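Local coordinates for lectin (Polyandrocarpa misakiensis, PDB 1BYF), which binds galactose in a calcium-dependent manner as a homodimeric C-type lectin and serves in the animal's defence against microorganisms, at residues A[2-7]-A[24-29]; A[50-55]-A[113-118]; A[81-86]-A[98-103]. One frame throughout, in Å; residues are numbered along the deposited sequence.

Contact 1: residues A[2-7]-A[24-29]. With ZN (zinc ion), chain D.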
loop_
_atom_site.group_PDB
_atom_site.type_symbol
_atom_site.label_atom_id
_atom_site.label_comp_id
_atom_site.label_asym_id
_atom_site.label_seq_id
_atom_site.Cartn_x
_atom_site.Cartn_y
_atom_site.Cartn_z
ATOM N N ASP A 2 -6.795 -11.274 4.882
ATOM C CA ASP A 2 -5.391 -10.898 4.781
ATOM C C ASP A 2 -4.929 -10.796 3.332
ATOM O O ASP A 2 -5.263 -11.639 2.497
ATOM C CB ASP A 2 -4.494 -11.938 5.437
ATOM C CG ASP A 2 -4.589 -12.047 6.937
ATOM O OD1 ASP A 2 -5.320 -11.289 7.595
ATOM O OD2 ASP A 2 -3.894 -12.947 7.451
ATOM N N TYR A 3 -4.062 -9.820 3.062
ATOM C CA TYR A 3 -3.576 -9.616 1.715
ATOM C C TYR A 3 -2.186 -9.000 1.630
ATOM O O TYR A 3 -1.521 -8.522 2.535
ATOM C CB TYR A 3 -4.461 -8.580 0.985
ATOM C CG TYR A 3 -5.920 -8.911 0.838
ATOM C CD1 TYR A 3 -6.802 -8.519 1.838
ATOM C CD2 TYR A 3 -6.424 -9.578 -0.269
ATOM C CE1 TYR A 3 -8.156 -8.801 1.750
ATOM C CE2 TYR A 3 -7.772 -9.865 -0.357
ATOM C CZ TYR A 3 -8.630 -9.470 0.640
ATOM O OH TYR A 3 -9.965 -9.777 0.495
ATOM N N GLU A 4 -1.757 -8.913 0.383
ATOM C CA GLU A 4 -0.613 -8.200 -0.112
ATOM C C GLU A 4 -1.237 -7.091 -0.996
ATOM O O GLU A 4 -2.046 -7.443 -1.854
ATOM C CB GLU A 4 0.335 -8.992 -0.981
ATOM C CG GLU A 4 1.409 -9.782 -0.267
ATOM C CD GLU A 4 2.202 -10.643 -1.226
ATOM O OE1 GLU A 4 2.041 -10.485 -2.457
ATOM O OE2 GLU A 4 3.020 -11.493 -0.825
ATOM N N ILE A 5 -0.912 -5.851 -0.708
ATOM C CA ILE A 5 -1.471 -4.742 -1.483
ATOM C C ILE A 5 -0.327 -3.920 -2.076
ATOM O O ILE A 5 0.573 -3.493 -1.359
ATOM C CB ILE A 5 -2.365 -3.839 -0.626
ATOM C CG1 ILE A 5 -3.509 -4.640 0.002
ATOM C CG2 ILE A 5 -2.900 -2.664 -1.436
ATOM C CD1 ILE A 5 -4.500 -5.238 -0.976
ATOM N N LEU A 6 -0.371 -3.741 -3.386
ATOM C CA LEU A 6 0.664 -2.980 -4.079
ATOM C C LEU A 6 0.046 -1.713 -4.670
ATOM O O LEU A 6 -0.970 -1.806 -5.345
ATOM C CB LEU A 6 1.278 -3.852 -5.174
ATOM C CG LEU A 6 2.173 -3.163 -6.208
ATOM C CD1 LEU A 6 3.383 -2.505 -5.569
ATOM C CD2 LEU A 6 2.657 -4.171 -7.247
ATOM N N PHE A 7 0.610 -0.560 -4.384
ATOM C CA PHE A 7 0.147 0.711 -4.925
ATOM C C PHE A 7 1.237 1.205 -5.884
ATOM O O PHE A 7 2.408 1.171 -5.483
ATOM C CB PHE A 7 -0.047 1.774 -3.855
ATOM C CG PHE A 7 -1.099 1.518 -2.820
ATOM C CD1 PHE A 7 -0.800 0.822 -1.660
ATOM C CD2 PHE A 7 -2.386 2.002 -2.994
ATOM C CE1 PHE A 7 -1.772 0.601 -0.703
ATOM C CE2 PHE A 7 -3.362 1.788 -2.039
ATOM C CZ PHE A 7 -3.058 1.085 -0.894
ATOM N N ARG A 24 2.769 -9.626 -11.983
ATOM C CA ARG A 24 3.388 -9.632 -10.668
ATOM C C ARG A 24 2.830 -10.732 -9.771
ATOM O O ARG A 24 3.153 -10.757 -8.583
ATOM C CB ARG A 24 3.152 -8.284 -9.991
ATOM C CG ARG A 24 4.356 -7.378 -9.866
ATOM C CD ARG A 24 3.876 -5.923 -9.778
ATOM N NE ARG A 24 3.854 -5.399 -11.133
ATOM C CZ ARG A 24 4.772 -4.616 -11.676
ATOM N NH1 ARG A 24 5.812 -4.172 -10.991
ATOM N NH2 ARG A 24 4.623 -4.256 -12.946
ATOM N N GLY A 25 1.991 -11.600 -10.312
ATOM C CA GLY A 25 1.382 -12.662 -9.523
ATOM C C GLY A 25 0.247 -12.129 -8.658
ATOM O O GLY A 25 -0.166 -12.773 -7.693
ATOM N N MET A 26 -0.287 -10.962 -9.021
ATOM C CA MET A 26 -1.367 -10.351 -8.256
ATOM C C MET A 26 -2.553 -10.051 -9.167
ATOM O O MET A 26 -2.526 -10.423 -10.339
ATOM C CB MET A 26 -0.865 -9.058 -7.609
ATOM C CG MET A 26 0.513 -9.163 -6.965
ATOM S SD MET A 26 1.004 -7.611 -6.178
ATOM C CE MET A 26 -0.080 -7.617 -4.762
ATOM N N ALA A 27 -3.564 -9.371 -8.649
ATOM C CA ALA A 27 -4.739 -9.005 -9.421
ATOM C C ALA A 27 -5.163 -7.574 -9.100
ATOM O O ALA A 27 -4.928 -7.101 -7.983
ATOM C CB ALA A 27 -5.906 -9.942 -9.122
ATOM N N LEU A 28 -5.791 -6.909 -10.065
ATOM C CA LEU A 28 -6.274 -5.544 -9.811
ATOM C C LEU A 28 -7.161 -5.623 -8.574
ATOM O O LEU A 28 -7.987 -6.540 -8.491
ATOM C CB LEU A 28 -6.994 -5.020 -11.042
ATOM C CG LEU A 28 -7.188 -3.519 -11.220
ATOM C CD1 LEU A 28 -5.879 -2.760 -11.071
ATOM C CD2 LEU A 28 -7.794 -3.261 -12.608
ATOM N N VAL A 29 -6.962 -4.750 -7.598
ATOM C CA VAL A 29 -7.691 -4.836 -6.337
ATOM C C VAL A 29 -9.179 -5.086 -6.536
ATOM O O VAL A 29 -9.850 -4.437 -7.341
ATOM C CB VAL A 29 -7.433 -3.605 -5.458
ATOM C CG1 VAL A 29 -8.146 -2.377 -6.004
ATOM C CG2 VAL A 29 -7.829 -3.872 -4.008
HETATM ZN ZN ZN D . -3.840 -13.121 9.410
#
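Glu4 and Leu6 of the N-terminal strand rest on Met26 and Arg24, which leave the helix 14-22 through a turn; the contact belongs to the C-type lectin fold, at the edge where two subunits meet. Asp2, at the start of the segment, takes no part in this packing, but its OD2 binds a zinc ion at 2.0 Å. At Glu4 the Met26 methyl meets backbone and CB: CE lies 3.5 Å from Glu4 O and 4.0 Å from Glu4 CB. The carboxylate of Glu4 is engaged elsewhere, with OE2 hydrogen-bonded to Tyr20 OH of the second subunit. Ile5 directs its side chain to Met38 and Ile42 of helix 36-49, so the two faces of the strand serve different layers. Strand 3-8 pairs with strand 115-122, and residues 4-7 also pair antiparallel with a strand of the second subunit, which carries the sheet across the interface.

Leu6 meets both partners at about right angles. With CG anti to the backbone N (chi1 168°), its CB lies 3.9 Å from Met26 SD. The Met26 side chain runs straight to its sulfur and then bends (chi3 72°), which turns CE away from Leu6 CD2 and along the strand to Glu4. Gly25, with positive phi, is the C-prime residue of a Schellman motif ending the helix, and Met26 follows it directly. The apolar part of Arg24 closes the contact, while NE is hydrogen-bonded to Tyr20 O of its own chain and NH1 forms a salt bridge with Glu4 OE2 of the second subunit. The tightest approach is here, Leu6 CD2 to Arg24 CD at 3.3 Å.

Contact 2: residues A[50-55]-A[113-118]. With ZN (zinc ion), chain E.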
loop_
_atom_site.group_PDB
_atom_site.type_symbol
_atom_site.label_atom_id
_atom_site.label_comp_id
_atom_site.label_asym_id
_atom_site.label_seq_id
_atom_site.Cartn_x
_atom_site.Cartn_y
_atom_site.Cartn_z
ATOM N N GLY A 50 -4.470 11.655 -3.131
ATOM C CA GLY A 50 -5.400 12.525 -3.823
ATOM C C GLY A 50 -5.411 12.319 -5.327
ATOM O O GLY A 50 -5.663 13.276 -6.063
ATOM N N HIS A 51 -5.153 11.105 -5.796
ATOM C CA HIS A 51 -5.148 10.827 -7.226
ATOM C C HIS A 51 -6.126 9.705 -7.575
ATOM O O HIS A 51 -6.609 9.015 -6.681
ATOM C CB HIS A 51 -3.762 10.442 -7.734
ATOM C CG HIS A 51 -2.885 11.607 -8.066
ATOM N ND1 HIS A 51 -3.166 12.445 -9.126
ATOM C CD2 HIS A 51 -1.748 12.075 -7.488
ATOM C CE1 HIS A 51 -2.235 13.388 -9.185
ATOM N NE2 HIS A 51 -1.371 13.178 -8.209
ATOM N N ASP A 52 -6.379 9.538 -8.865
ATOM C CA ASP A 52 -7.262 8.490 -9.354
ATOM C C ASP A 52 -6.513 7.159 -9.426
ATOM O O ASP A 52 -5.352 7.125 -9.856
ATOM C CB ASP A 52 -7.759 8.805 -10.765
ATOM C CG ASP A 52 -8.588 10.061 -10.879
ATOM O OD1 ASP A 52 -9.194 10.488 -9.878
ATOM O OD2 ASP A 52 -8.631 10.635 -11.992
ATOM N N TYR A 53 -7.197 6.078 -9.081
ATOM C CA TYR A 53 -6.638 4.745 -9.138
ATOM C C TYR A 53 -7.613 3.748 -9.770
ATOM O O TYR A 53 -8.800 3.803 -9.452
ATOM C CB TYR A 53 -6.402 4.188 -7.720
ATOM C CG TYR A 53 -5.215 4.822 -7.037
ATOM C CD1 TYR A 53 -5.310 6.074 -6.454
ATOM C CD2 TYR A 53 -4.002 4.151 -6.988
ATOM C CE1 TYR A 53 -4.218 6.652 -5.831
ATOM C CE2 TYR A 53 -2.902 4.717 -6.364
ATOM C CZ TYR A 53 -3.022 5.967 -5.796
ATOM O OH TYR A 53 -1.930 6.535 -5.175
ATOM N N TRP A 54 -7.097 2.821 -10.564
ATOM C CA TRP A 54 -7.975 1.791 -11.111
ATOM C C TRP A 54 -8.269 0.773 -10.006
ATOM O O TRP A 54 -7.436 0.565 -9.121
ATOM C CB TRP A 54 -7.318 1.034 -12.253
ATOM C CG TRP A 54 -7.254 1.756 -13.560
ATOM C CD1 TRP A 54 -6.140 2.095 -14.269
ATOM C CD2 TRP A 54 -8.385 2.215 -14.321
ATOM N NE1 TRP A 54 -6.514 2.746 -15.423
ATOM C CE2 TRP A 54 -7.877 2.831 -15.479
ATOM C CE3 TRP A 54 -9.766 2.169 -14.125
ATOM C CZ2 TRP A 54 -8.710 3.396 -16.448
ATOM C CZ3 TRP A 54 -10.594 2.733 -15.089
ATOM C CH2 TRP A 54 -10.062 3.336 -16.237
ATOM N N VAL A 55 -9.434 0.157 -10.064
ATOM C CA VAL A 55 -9.807 -0.940 -9.180
ATOM C C VAL A 55 -10.317 -2.051 -10.119
ATOM O O VAL A 55 -10.596 -1.784 -11.295
ATOM C CB VAL A 55 -10.813 -0.664 -8.067
ATOM C CG1 VAL A 55 -10.295 0.416 -7.115
ATOM C CG2 VAL A 55 -12.194 -0.281 -8.591
ATOM N N GLY A 113 -8.498 5.938 -20.063
ATOM C CA GLY A 113 -7.712 6.957 -19.381
ATOM C C GLY A 113 -6.589 6.386 -18.533
ATOM O O GLY A 113 -6.668 5.274 -18.020
ATOM N N ALA A 114 -5.509 7.152 -18.382
ATOM C CA ALA A 114 -4.375 6.746 -17.560
ATOM C C ALA A 114 -4.666 6.982 -16.082
ATOM O O ALA A 114 -5.047 8.091 -15.675
ATOM C CB ALA A 114 -3.144 7.559 -17.942
ATOM N N ARG A 115 -4.503 5.951 -15.262
ATOM C CA ARG A 115 -4.713 6.112 -13.827
ATOM C C ARG A 115 -3.714 5.211 -13.088
ATOM O O ARG A 115 -3.147 4.310 -13.690
ATOM C CB ARG A 115 -6.120 5.765 -13.359
ATOM C CG ARG A 115 -7.197 6.088 -14.382
ATOM C CD ARG A 115 -8.583 5.781 -13.818
ATOM N NE ARG A 115 -9.292 7.049 -13.687
ATOM C CZ ARG A 115 -9.925 7.676 -14.669
ATOM N NH1 ARG A 115 -10.010 7.177 -15.889
ATOM N NH2 ARG A 115 -10.496 8.837 -14.386
ATOM N N ARG A 116 -3.561 5.506 -11.804
ATOM C CA ARG A 116 -2.644 4.719 -10.977
ATOM C C ARG A 116 -3.222 3.327 -10.773
ATOM O O ARG A 116 -4.373 3.055 -11.116
ATOM C CB ARG A 116 -2.352 5.452 -9.671
ATOM C CG ARG A 116 -1.382 6.618 -9.832
ATOM C CD ARG A 116 -1.293 7.446 -8.560
ATOM N NE ARG A 116 -0.152 8.350 -8.556
ATOM C CZ ARG A 116 0.001 9.429 -9.314
ATOM N NH1 ARG A 116 -0.933 9.809 -10.186
ATOM N NH2 ARG A 116 1.111 10.154 -9.206
ATOM N N VAL A 117 -2.408 2.433 -10.233
ATOM C CA VAL A 117 -2.794 1.039 -10.081
ATOM C C VAL A 117 -2.650 0.511 -8.660
ATOM O O VAL A 117 -1.708 0.828 -7.938
ATOM C CB VAL A 117 -1.919 0.179 -11.024
ATOM C CG1 VAL A 117 -2.348 -1.288 -10.989
ATOM C CG2 VAL A 117 -1.993 0.708 -12.459
ATOM N N ILE A 118 -3.600 -0.333 -8.291
ATOM C CA ILE A 118 -3.640 -1.007 -7.010
ATOM C C ILE A 118 -3.844 -2.502 -7.267
ATOM O O ILE A 118 -4.836 -2.879 -7.893
ATOM C CB ILE A 118 -4.778 -0.531 -6.090
ATOM C CG1 ILE A 118 -4.716 0.990 -5.946
ATOM C CG2 ILE A 118 -4.683 -1.210 -4.727
ATOM C CD1 ILE A 118 -5.893 1.571 -5.187
HETATM ZN ZN ZN E . -9.851 12.030 -12.415
HETATM O O HOH W 1 -3.547 9.050 -10.783
#
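Gly113 O meets the indole of Trp54 at its edge, near the ring plane, 3.2 Å from CZ2. Arg115 then crosses one face of the same indole: its CD sits over the centre of the six-membered ring, 3.4 Å from the centroid, in a CH-pi contact. A bend at chi3 lifts the guanidinium off the ring, with the two planes 71° apart, and its CZ still makes a cation-pi contact over that face. Arg115 NH2 comes within 3.5 Å of Asp52 OD2, the atom that binds a zinc ion. Asp52 OD1 turns to Ser101 N.

Arg116 joins the backbones: its N donates to Asp52 O, and its O receives Trp54 N at 2.8 Å in a nearly straight bond (173°). Its CB lies over one face of the Tyr53 ring, 3.7 Å from the centroid, and the extended chain carries CD on over the hydroxyl end of the same face, 3.6 Å from Tyr53 CZ. At the far end the guanidinium lies flat on the His51 ring, centres 4.0 Å apart. A water at its edge links NH1 to Asp52 O, while NE forms a salt bridge with Asp9; these bonds would fix its rotation.

Val117 turns toward Ala17 and Cys21 of helix 14-22. Ile118 finishes the contact: the two side chains cross at about a right angle, Ile118 CG1 3.4 Å from Tyr53 CD2. Trp54 O and Ile118 N are buried without a partner where the strands diverge, their directions 48° apart. This parallel pairing joins strand 115-122 to strands 53-55, 96-100 and 105-109 within one sheet of the C-type lectin fold.

Contact 3: residues A[81-86]-A[98-103]; sequences LWSPNE and QIWSKY. With CA (calcium ion), chain C; ACT (acetate ion), chain F.
Trp100 sends its indole toward Ser83 and Glu86 because CG stands anti to the backbone N (chi1 -175°), whereas Glu86 folds at chi2 (-65°), which brings its carboxylate up to the six-membered ring of that indole. The two planes are perpendicular, and OE2 lies 3.7 Å from Trp100 CZ3. The other oxygen, OE1, binds the calcium ion at 2.2 Å and accepts a hydrogen bond from Ser88. Asn89, Asp107 and Asp108 also bind this ion, the carbohydrate-binding calcium site of the lectin.

Tyr103 packs on the first half of the turn that ends at Glu86. Pro84 CD lies over the centre of the phenol ring, 3.5 Å from the centroid and 14° off its normal, a CH-pi contact. Lys102 CG covers the opposite ring face, and Trp100 CE3 comes to the edge in plane. Ser83 CB reaches Tyr103 CD2 at 3.4 Å, while its OG is hydrogen-bonded to Leu106 O. Residues 83-86 form a type II beta turn, with Glu86 N bonded to Ser83 O at 3.2 Å, which sets the proline and the calcium ligand on one compact bend.

The indole of Trp100 is layered between Lys102 CB on one face and the methyl of an acetate, probably from the crystallisation liquor, on the other. Gln98 NE2 donates to acetate O at 3.2 Å and also bonds to Asp107. The turn sits in the long loop between strands 68-69 and 96-100, held beside strand 105-109 through Ser83 and Leu106, while Ile99 points the other way, onto Leu43 and Thr46 of helix 36-49.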
loop_
_atom_site.group_PDB
_atom_site.type_symbol
_atom_site.label_atom_id
_atom_site.label_comp_id
_atom_site.label_asym_id
_atom_site.label_seq_id
_atom_site.Cartn_x
_atom_site.Cartn_y
_atom_site.Cartn_z
ATOM N N LEU A 81 -19.813 2.130 -1.613
ATOM C CA LEU A 81 -18.491 2.401 -2.166
ATOM C C LEU A 81 -18.491 3.487 -3.233
ATOM O O LEU A 81 -17.493 4.190 -3.409
ATOM C CB LEU A 81 -17.864 1.126 -2.731
ATOM C CG LEU A 81 -17.438 0.058 -1.721
ATOM C CD1 LEU A 81 -17.086 -1.245 -2.417
ATOM C CD2 LEU A 81 -16.270 0.543 -0.880
ATOM N N TRP A 82 -19.596 3.624 -3.953
ATOM C CA TRP A 82 -19.724 4.607 -5.007
ATOM C C TRP A 82 -19.713 6.048 -4.509
ATOM O O TRP A 82 -20.276 6.392 -3.468
ATOM C CB TRP A 82 -21.028 4.409 -5.798
ATOM C CG TRP A 82 -21.135 3.115 -6.539
ATOM C CD1 TRP A 82 -21.852 2.015 -6.173
ATOM C CD2 TRP A 82 -20.505 2.781 -7.784
ATOM N NE1 TRP A 82 -21.708 1.018 -7.105
ATOM C CE2 TRP A 82 -20.886 1.466 -8.105
ATOM C CE3 TRP A 82 -19.651 3.467 -8.648
ATOM C CZ2 TRP A 82 -20.446 0.820 -9.260
ATOM C CZ3 TRP A 82 -19.212 2.828 -9.793
ATOM C CH2 TRP A 82 -19.613 1.518 -10.090
ATOM N N SER A 83 -19.109 6.922 -5.312
ATOM C CA SER A 83 -19.127 8.345 -5.008
ATOM C C SER A 83 -20.596 8.783 -5.134
ATOM O O SER A 83 -21.374 8.086 -5.781
ATOM C CB SER A 83 -18.321 9.167 -6.000
ATOM O OG SER A 83 -16.996 8.719 -6.186
ATOM N N PRO A 84 -20.917 9.918 -4.554
ATOM C CA PRO A 84 -22.247 10.483 -4.668
ATOM C C PRO A 84 -22.608 10.655 -6.139
ATOM O O PRO A 84 -21.824 11.145 -6.953
ATOM C CB PRO A 84 -22.157 11.820 -3.954
ATOM C CG PRO A 84 -20.951 11.726 -3.083
ATOM C CD PRO A 84 -20.000 10.789 -3.783
ATOM N N ASN A 85 -23.807 10.210 -6.494
ATOM C CA ASN A 85 -24.331 10.323 -7.844
ATOM C C ASN A 85 -23.588 9.508 -8.892
ATOM O O ASN A 85 -23.612 9.857 -10.079
ATOM C CB ASN A 85 -24.385 11.787 -8.299
ATOM C CG ASN A 85 -25.219 12.652 -7.380
ATOM O OD1 ASN A 85 -24.799 13.755 -7.018
ATOM N ND2 ASN A 85 -26.399 12.172 -6.994
ATOM N N GLU A 86 -22.951 8.415 -8.495
ATOM C CA GLU A 86 -22.285 7.508 -9.434
ATOM C C GLU A 86 -22.794 6.120 -9.054
ATOM O O GLU A 86 -23.156 5.943 -7.890
ATOM C CB GLU A 86 -20.767 7.582 -9.346
ATOM C CG GLU A 86 -20.163 8.943 -9.614
ATOM C CD GLU A 86 -20.346 9.470 -11.019
ATOM O OE1 GLU A 86 -20.462 8.687 -11.988
ATOM O OE2 GLU A 86 -20.340 10.712 -11.183
ATOM N N GLN A 98 -12.949 3.144 -11.091
ATOM C CA GLN A 98 -11.785 3.741 -10.474
ATOM C C GLN A 98 -12.152 4.292 -9.095
ATOM O O GLN A 98 -13.318 4.454 -8.747
ATOM C CB GLN A 98 -11.273 4.956 -11.273
ATOM C CG GLN A 98 -12.359 6.035 -11.369
ATOM C CD GLN A 98 -11.819 7.416 -11.657
ATOM O OE1 GLN A 98 -10.606 7.640 -11.679
ATOM N NE2 GLN A 98 -12.708 8.379 -11.865
ATOM N N ILE A 99 -11.090 4.623 -8.374
ATOM C CA ILE A 99 -11.221 5.367 -7.128
ATOM C C ILE A 99 -10.996 6.806 -7.631
ATOM O O ILE A 99 -9.891 7.113 -8.053
ATOM C CB ILE A 99 -10.200 5.002 -6.048
ATOM C CG1 ILE A 99 -10.507 3.639 -5.435
ATOM C CG2 ILE A 99 -10.204 6.079 -4.965
ATOM C CD1 ILE A 99 -9.382 3.038 -4.624
ATOM N N TRP A 100 -12.065 7.576 -7.667
ATOM C CA TRP A 100 -12.036 8.942 -8.180
ATOM C C TRP A 100 -11.544 9.945 -7.148
ATOM O O TRP A 100 -12.124 10.039 -6.062
ATOM C CB TRP A 100 -13.459 9.275 -8.630
ATOM C CG TRP A 100 -13.667 10.594 -9.297
ATOM C CD1 TRP A 100 -12.736 11.410 -9.873
ATOM C CD2 TRP A 100 -14.939 11.232 -9.506
ATOM N NE1 TRP A 100 -13.341 12.524 -10.403
ATOM C CE2 TRP A 100 -14.694 12.436 -10.190
ATOM C CE3 TRP A 100 -16.254 10.905 -9.163
ATOM C CZ2 TRP A 100 -15.713 13.318 -10.544
ATOM C CZ3 TRP A 100 -17.263 11.786 -9.517
ATOM C CH2 TRP A 100 -16.993 12.978 -10.205
ATOM N N SER A 101 -10.522 10.720 -7.495
ATOM C CA SER A 101 -9.926 11.662 -6.560
ATOM C C SER A 101 -10.888 12.706 -6.024
ATOM O O SER A 101 -10.678 13.216 -4.916
ATOM C CB SER A 101 -8.696 12.352 -7.168
ATOM O OG SER A 101 -9.070 13.160 -8.269
ATOM N N LYS A 102 -11.951 13.030 -6.758
ATOM C CA LYS A 102 -12.904 14.025 -6.278
ATOM C C LYS A 102 -13.502 13.663 -4.927
ATOM O O LYS A 102 -13.647 14.519 -4.050
ATOM C CB LYS A 102 -14.038 14.245 -7.292
ATOM C CG LYS A 102 -15.033 15.312 -6.836
ATOM C CD LYS A 102 -15.947 15.724 -7.984
ATOM C CE LYS A 102 -17.027 16.686 -7.513
ATOM N NZ LYS A 102 -17.817 17.216 -8.658
ATOM N N TYR A 103 -13.878 12.401 -4.746
ATOM C CA TYR A 103 -14.501 11.966 -3.507
ATOM C C TYR A 103 -13.706 10.886 -2.775
ATOM O O TYR A 103 -14.021 10.576 -1.624
ATOM C CB TYR A 103 -15.891 11.390 -3.810
ATOM C CG TYR A 103 -16.879 12.363 -4.410
ATOM C CD1 TYR A 103 -17.575 13.253 -3.597
ATOM C CD2 TYR A 103 -17.129 12.389 -5.774
ATOM C CE1 TYR A 103 -18.488 14.141 -4.132
ATOM C CE2 TYR A 103 -18.041 13.273 -6.322
ATOM C CZ TYR A 103 -18.716 14.148 -5.490
ATOM O OH TYR A 103 -19.625 15.033 -6.026
HETATM CA CA CA C . -19.003 8.249 -13.558
HETATM C C ACT F . -12.353 11.862 -13.506
HETATM O O ACT F . -11.516 10.999 -13.160
HETATM O OXT ACT F . -11.983 13.026 -13.807
HETATM C CH3 ACT F . -13.721 11.394 -14.020
#

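Along the chain, contact 1 closes before contact 2 opens, and contact 3 is nested inside the loop that contact 2 closes. All three reach one mixed sheet. Contacts 1 and 2, with centres about 14 Å apart, meet at strand 115-122, where Val29 N probably bonds to Ile118 O. Contacts 2 and 3, centres about 12 Å apart, join through neighbouring strands 53-55 and 96-100, with a probable bond from Ile99 N to Tyr53 O. Contacts 1 and 3 have centres about 21 Å apart, on opposite sides of the chain's centre. The sheet therefore spans the domain from the dimer interface at contact 1 to the calcium site at contact 3.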